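Long-range contact in glycerol kinase, putative (Plasmodium falciparum, PDB 2W40), which probably phosphorylates glycerol at the expense of ATP, giving sn-glycerol 3-phosphate, the entry of glycerol into metabolism: residues 382-396 and 417-431. Residues are numbered along the deposited sequence; the frame is centred on the assembly and turned at random.
With EDO (1,2-ethanediol), chain B.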
loop_
_atom_site.group_PDB
_atom_site.type_symbol
_atom_site.label_atom_id
_atom_site.label_comp_id
_atom_site.label_asym_id
_atom_site.label_seq_id
_atom_site.Cartn_x
_atom_site.Cartn_y
_atom_site.Cartn_z
ATOM N N ARG C 382 4.426 -6.723 7.840
ATOM C CA ARG C 382 4.050 -6.936 9.251
ATOM C C ARG C 382 2.628 -6.513 9.512
ATOM O O ARG C 382 1.919 -7.192 10.216
ATOM C CB ARG C 382 5.053 -6.228 10.199
ATOM C CG ARG C 382 4.699 -6.443 11.623
ATOM C CD ARG C 382 5.633 -5.820 12.628
ATOM N NE ARG C 382 4.957 -6.037 13.877
ATOM C CZ ARG C 382 5.279 -6.889 14.833
ATOM N NH1 ARG C 382 6.465 -7.512 14.852
ATOM N NH2 ARG C 382 4.426 -7.049 15.816
ATOM N N ALA C 383 2.204 -5.408 8.893
ATOM C CA ALA C 383 0.880 -4.841 9.208
ATOM C C ALA C 383 -0.177 -5.862 8.653
ATOM O O ALA C 383 -1.234 -6.089 9.214
ATOM C CB ALA C 383 0.698 -3.385 8.526
ATOM N N LEU C 384 0.125 -6.423 7.469
ATOM C CA LEU C 384 -0.843 -7.404 6.848
ATOM C C LEU C 384 -1.002 -8.612 7.857
ATOM O O LEU C 384 -2.120 -9.025 8.186
ATOM C CB LEU C 384 -0.463 -7.880 5.473
ATOM C CG LEU C 384 -1.442 -8.862 4.862
ATOM C CD1 LEU C 384 -1.745 -8.629 3.379
ATOM C CD2 LEU C 384 -1.028 -10.325 5.139
ATOM N N LEU C 385 0.144 -9.044 8.401
ATOM C CA LEU C 385 0.179 -10.195 9.320
ATOM C C LEU C 385 -0.541 -9.854 10.601
ATOM O O LEU C 385 -1.399 -10.600 11.096
ATOM C CB LEU C 385 1.630 -10.563 9.559
ATOM C CG LEU C 385 2.303 -11.202 8.335
ATOM C CD1 LEU C 385 3.793 -11.460 8.714
ATOM C CD2 LEU C 385 1.613 -12.465 7.839
ATOM N N GLU C 386 -0.313 -8.637 11.095
ATOM C CA GLU C 386 -1.052 -8.162 12.243
ATOM C C GLU C 386 -2.532 -8.152 11.989
ATOM O O GLU C 386 -3.313 -8.490 12.887
ATOM C CB GLU C 386 -0.547 -6.825 12.731
ATOM C CG GLU C 386 0.905 -6.772 13.280
ATOM C CD GLU C 386 1.203 -5.475 14.058
ATOM O OE1 GLU C 386 0.353 -4.508 14.068
ATOM O OE2 GLU C 386 2.330 -5.400 14.667
ATOM N N GLY C 387 -2.925 -7.676 10.824
ATOM C CA GLY C 387 -4.361 -7.698 10.442
ATOM C C GLY C 387 -5.045 -9.070 10.490
ATOM O O GLY C 387 -6.228 -9.168 10.735
ATOM N N ILE C 388 -4.286 -10.152 10.298
ATOM C CA ILE C 388 -4.816 -11.512 10.515
ATOM C C ILE C 388 -5.244 -11.669 11.960
ATOM O O ILE C 388 -6.363 -12.122 12.257
ATOM C CB ILE C 388 -3.832 -12.601 10.017
ATOM C CG1 ILE C 388 -3.420 -12.388 8.521
ATOM C CG2 ILE C 388 -4.389 -14.042 10.328
ATOM C CD1 ILE C 388 -2.319 -13.330 8.037
ATOM N N ALA C 389 -4.301 -11.361 12.875
ATOM C CA ALA C 389 -4.571 -11.430 14.308
ATOM C C ALA C 389 -5.724 -10.612 14.772
ATOM O O ALA C 389 -6.604 -11.116 15.480
ATOM C CB ALA C 389 -3.282 -11.147 15.116
ATOM N N PHE C 390 -5.768 -9.345 14.299
ATOM C CA PHE C 390 -6.923 -8.514 14.653
ATOM C C PHE C 390 -8.270 -9.071 14.201
ATOM O O PHE C 390 -9.260 -8.963 14.924
ATOM C CB PHE C 390 -6.712 -7.108 14.098
ATOM C CG PHE C 390 -5.672 -6.299 14.841
ATOM C CD1 PHE C 390 -5.787 -6.011 16.226
ATOM C CD2 PHE C 390 -4.549 -5.831 14.165
ATOM C CE1 PHE C 390 -4.792 -5.235 16.865
ATOM C CE2 PHE C 390 -3.598 -5.076 14.808
ATOM C CZ PHE C 390 -3.707 -4.828 16.167
ATOM N N GLN C 391 -8.287 -9.636 12.998
ATOM C CA GLN C 391 -9.517 -10.264 12.526
ATOM C C GLN C 391 -9.897 -11.516 13.376
ATOM O O GLN C 391 -11.087 -11.745 13.707
ATOM C CB GLN C 391 -9.336 -10.645 11.037
ATOM C CG GLN C 391 -9.447 -9.452 10.054
ATOM C CD GLN C 391 -9.237 -9.934 8.666
ATOM O OE1 GLN C 391 -10.181 -10.246 7.981
ATOM N NE2 GLN C 391 -7.955 -10.068 8.252
ATOM N N LEU C 392 -8.873 -12.305 13.715
ATOM C CA LEU C 392 -9.100 -13.483 14.515
ATOM C C LEU C 392 -9.669 -13.105 15.873
ATOM O O LEU C 392 -10.543 -13.768 16.409
ATOM C CB LEU C 392 -7.799 -14.275 14.583
ATOM C CG LEU C 392 -8.020 -15.646 15.225
ATOM C CD1 LEU C 392 -9.042 -16.558 14.481
ATOM C CD2 LEU C 392 -6.670 -16.327 15.471
ATOM N N ASN C 393 -9.179 -12.003 16.450
ATOM C CA ASN C 393 -9.677 -11.530 17.736
ATOM C C ASN C 393 -11.163 -11.201 17.700
ATOM O O ASN C 393 -11.925 -11.536 18.606
ATOM C CB ASN C 393 -8.897 -10.306 18.138
ATOM C CG ASN C 393 -9.343 -9.778 19.479
ATOM O OD1 ASN C 393 -9.482 -10.541 20.450
ATOM N ND2 ASN C 393 -9.489 -8.424 19.576
ATOM N N GLU C 394 -11.564 -10.571 16.594
ATOM C CA GLU C 394 -13.000 -10.319 16.406
ATOM C C GLU C 394 -13.880 -11.606 16.370
ATOM O O GLU C 394 -14.968 -11.684 16.965
ATOM C CB GLU C 394 -13.275 -9.447 15.161
ATOM C CG GLU C 394 -12.615 -8.114 15.269
ATOM C CD GLU C 394 -13.072 -7.092 14.216
ATOM O OE1 GLU C 394 -13.996 -7.370 13.403
ATOM O OE2 GLU C 394 -12.482 -5.946 14.224
ATOM N N ILE C 395 -13.398 -12.596 15.672
ATOM C CA ILE C 395 -13.956 -13.925 15.631
ATOM C C ILE C 395 -14.036 -14.535 17.017
ATOM O O ILE C 395 -15.090 -15.085 17.386
ATOM C CB ILE C 395 -13.227 -14.837 14.612
ATOM C CG1 ILE C 395 -13.598 -14.399 13.173
ATOM C CG2 ILE C 395 -13.568 -16.324 14.788
ATOM C CD1 ILE C 395 -12.704 -15.001 12.054
ATOM N N VAL C 396 -12.952 -14.446 17.791
ATOM C CA VAL C 396 -12.938 -15.049 19.144
ATOM C C VAL C 396 -13.973 -14.364 20.038
ATOM O O VAL C 396 -14.693 -14.981 20.832
ATOM C CB VAL C 396 -11.558 -15.031 19.755
ATOM C CG1 VAL C 396 -11.649 -15.450 21.314
ATOM C CG2 VAL C 396 -10.626 -15.960 18.871
ATOM N N MET C 417 2.109 -20.872 8.972
ATOM C CA MET C 417 2.391 -19.717 9.708
ATOM C C MET C 417 2.557 -19.945 11.209
ATOM O O MET C 417 3.120 -19.126 11.885
ATOM C CB MET C 417 1.193 -18.762 9.503
ATOM C CG MET C 417 1.100 -18.071 8.143
ATOM S SD MET C 417 -0.281 -16.833 8.130
ATOM C CE MET C 417 -0.050 -16.326 6.394
ATOM N N THR C 418 2.109 -21.119 11.710
ATOM C CA THR C 418 2.204 -21.404 13.140
ATOM C C THR C 418 3.646 -21.708 13.556
ATOM O O THR C 418 3.960 -21.781 14.749
ATOM C CB THR C 418 1.217 -22.564 13.532
ATOM O OG1 THR C 418 1.749 -23.762 12.976
ATOM C CG2 THR C 418 -0.232 -22.314 13.058
ATOM N N LYS C 419 4.538 -21.859 12.587
ATOM C CA LYS C 419 5.993 -21.966 12.907
ATOM C C LYS C 419 6.727 -20.634 13.160
ATOM O O LYS C 419 7.871 -20.636 13.613
ATOM C CB LYS C 419 6.667 -22.737 11.764
ATOM C CG LYS C 419 5.997 -24.102 11.540
ATOM C CD LYS C 419 5.880 -24.903 12.858
ATOM C CE LYS C 419 4.817 -26.023 12.830
ATOM N NZ LYS C 419 3.605 -25.691 13.553
ATOM N N ASN C 420 6.048 -19.503 12.839
ATOM C CA ASN C 420 6.560 -18.145 12.932
ATOM C C ASN C 420 6.216 -17.754 14.348
ATOM O O ASN C 420 5.078 -17.370 14.677
ATOM C CB ASN C 420 5.878 -17.326 11.837
ATOM C CG ASN C 420 6.196 -15.872 11.858
ATOM O OD1 ASN C 420 6.653 -15.306 12.866
ATOM N ND2 ASN C 420 5.920 -15.219 10.675
ATOM N N LYS C 421 7.220 -17.848 15.226
ATOM C CA LYS C 421 7.022 -17.543 16.661
ATOM C C LYS C 421 6.566 -16.114 16.945
ATOM O O LYS C 421 5.664 -15.953 17.747
ATOM C CB LYS C 421 8.276 -17.837 17.520
ATOM C CG LYS C 421 8.573 -19.340 17.658
ATOM C CD LYS C 421 10.070 -19.546 17.952
ATOM C CE LYS C 421 10.377 -20.822 18.720
ATOM N NZ LYS C 421 11.338 -20.535 19.888
ATOM N N PRO C 422 7.207 -15.072 16.342
ATOM C CA PRO C 422 6.640 -13.736 16.618
ATOM C C PRO C 422 5.222 -13.537 16.128
ATOM O O PRO C 422 4.438 -12.891 16.779
ATOM C CB PRO C 422 7.582 -12.756 15.939
ATOM C CG PRO C 422 8.428 -13.578 15.070
ATOM C CD PRO C 422 8.481 -14.998 15.575
ATOM N N PHE C 423 4.889 -14.155 15.030
ATOM C CA PHE C 423 3.477 -14.099 14.590
ATOM C C PHE C 423 2.533 -14.772 15.558
ATOM O O PHE C 423 1.507 -14.159 16.007
ATOM C CB PHE C 423 3.369 -14.784 13.202
ATOM C CG PHE C 423 1.984 -14.803 12.640
ATOM C CD1 PHE C 423 1.293 -13.646 12.334
ATOM C CD2 PHE C 423 1.321 -16.014 12.467
ATOM C CE1 PHE C 423 -0.046 -13.670 11.787
ATOM C CE2 PHE C 423 0.014 -16.020 11.966
ATOM C CZ PHE C 423 -0.651 -14.858 11.583
ATOM N N MET C 424 2.852 -16.009 15.971
ATOM C CA MET C 424 1.981 -16.716 16.911
ATOM C C MET C 424 1.920 -15.983 18.260
ATOM O O MET C 424 0.865 -15.927 18.926
ATOM C CB MET C 424 2.476 -18.142 17.038
ATOM C CG MET C 424 2.245 -19.019 15.809
ATOM S SD MET C 424 0.527 -18.749 15.022
ATOM C CE MET C 424 -0.308 -19.570 16.247
ATOM N N GLN C 425 3.040 -15.376 18.688
ATOM C CA GLN C 425 3.039 -14.626 19.947
ATOM C C GLN C 425 2.084 -13.406 19.845
ATOM O O GLN C 425 1.319 -13.149 20.734
ATOM C CB GLN C 425 4.453 -14.215 20.312
ATOM C CG GLN C 425 4.479 -13.544 21.692
ATOM C CD GLN C 425 4.012 -14.462 22.832
ATOM O OE1 GLN C 425 4.670 -15.456 23.098
ATOM N NE2 GLN C 425 2.959 -14.112 23.478
ATOM N N PHE C 426 2.150 -12.725 18.702
ATOM C CA PHE C 426 1.256 -11.565 18.457
ATOM C C PHE C 426 -0.207 -12.010 18.449
ATOM O O PHE C 426 -1.055 -11.339 19.013
ATOM C CB PHE C 426 1.607 -10.875 17.156
ATOM C CG PHE C 426 0.896 -9.605 16.958
ATOM C CD1 PHE C 426 1.317 -8.443 17.558
ATOM C CD2 PHE C 426 -0.259 -9.514 16.194
ATOM C CE1 PHE C 426 0.682 -7.265 17.391
ATOM C CE2 PHE C 426 -0.907 -8.305 16.063
ATOM C CZ PHE C 426 -0.423 -7.198 16.642
ATOM N N ASN C 427 -0.489 -13.144 17.803
ATOM C CA ASN C 427 -1.862 -13.686 17.838
ATOM C C ASN C 427 -2.327 -13.957 19.255
ATOM O O ASN C 427 -3.389 -13.560 19.691
ATOM C CB ASN C 427 -1.970 -15.001 16.995
ATOM C CG ASN C 427 -2.184 -14.734 15.510
ATOM O OD1 ASN C 427 -3.290 -14.959 15.000
ATOM N ND2 ASN C 427 -1.157 -14.245 14.821
ATOM N N SER C 428 -1.452 -14.636 20.039
ATOM C CA SER C 428 -1.824 -14.989 21.431
ATOM C C SER C 428 -2.041 -13.744 22.262
ATOM O O SER C 428 -3.052 -13.663 22.988
ATOM C CB SER C 428 -0.753 -15.858 22.085
ATOM O OG SER C 428 -1.170 -16.198 23.403
ATOM N N ASP C 429 -1.149 -12.737 22.059
ATOM C CA ASP C 429 -1.222 -11.448 22.704
ATOM C C ASP C 429 -2.582 -10.739 22.359
ATOM O O ASP C 429 -3.377 -10.314 23.252
ATOM C CB ASP C 429 -0.098 -10.562 22.292
ATOM C CG ASP C 429 1.206 -10.891 22.897
ATOM O OD1 ASP C 429 1.271 -11.754 23.805
ATOM O OD2 ASP C 429 2.210 -10.252 22.451
ATOM N N ILE C 430 -2.887 -10.639 21.084
ATOM C CA ILE C 430 -4.096 -9.855 20.696
ATOM C C ILE C 430 -5.388 -10.589 20.968
ATOM O O ILE C 430 -6.358 -9.954 21.421
ATOM C CB ILE C 430 -4.026 -9.439 19.274
ATOM C CG1 ILE C 430 -2.930 -8.418 19.059
ATOM C CG2 ILE C 430 -5.414 -8.931 18.675
ATOM C CD1 ILE C 430 -2.962 -7.054 19.887
ATOM N N ILE C 431 -5.453 -11.889 20.712
ATOM C CA ILE C 431 -6.707 -12.676 21.024
ATOM C C ILE C 431 -6.846 -13.036 22.506
ATOM O O ILE C 431 -7.905 -13.612 22.867
ATOM C CB ILE C 431 -6.913 -13.923 20.109
ATOM C CG1 ILE C 431 -6.005 -15.116 20.486
ATOM C CG2 ILE C 431 -6.685 -13.541 18.621
ATOM C CD1 ILE C 431 -6.119 -16.379 19.622
HETATM C C1 EDO B . -1.162 -2.035 15.694
HETATM O O1 EDO B . -0.440 -3.197 16.170
HETATM C C2 EDO B . -0.164 -1.055 15.039
HETATM O O2 EDO B . 0.799 -0.552 16.018
#
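Phe426 lies as a knob among Arg382, Glu386, Ala389 and Phe390, with one ring face under the aliphatic part of Glu386: CG stands 3.9 Å from the ring centroid in a CH-pi contact, and the carboxylate continues over the ring nearly parallel to it, planes 13° apart. Ile430 CG1 covers the opposite face. With chi1 near trans (-171°) the Phe426 ring swings away from its own backbone N and reaches across to helix 382-396. Arg382 holds the carboxylate side-on, NE (2.8 Å) and NH2 both donating to Glu386 OE2 in the guanidinium plane, which probably offsets the buried charge and fixes the carboxylate over the ring; OE1 accepts from O1 of an ethanediol. The edge of Phe426 points at the face of Phe390 in an offset T-shaped (edge-to-face) pair, planes at 86°. These two helices run roughly parallel in the actin-like C-terminal domain of an FGGY kinase, linked through strand 411-414. Ala389 suits the close approach beyond: its small CB meets Phe426 CD2 at 3.6 Å and leaves room for the Asn427 amide. Asn427 ND2 turns back to Phe423 O and lies over the Phe423 ring, while its OD1 accepts from Tyr268 OH. The edge of that ring meets Leu385 O, 3.4 Å from CE1, and Ile388 CG2. Ile388 CD1 and Met417 SD meet tip to tip (4.1 Å); Met417 neighbours Gly315, which binds ADP in another structure of this protein, though none is bound to this chain. At the far end Ile431 CG2 packs against the Asn393 backbone, and Arg485 bonds to both Asn393 OD1 and Ile430 O, bridging two acceptors 3.3 Å apart.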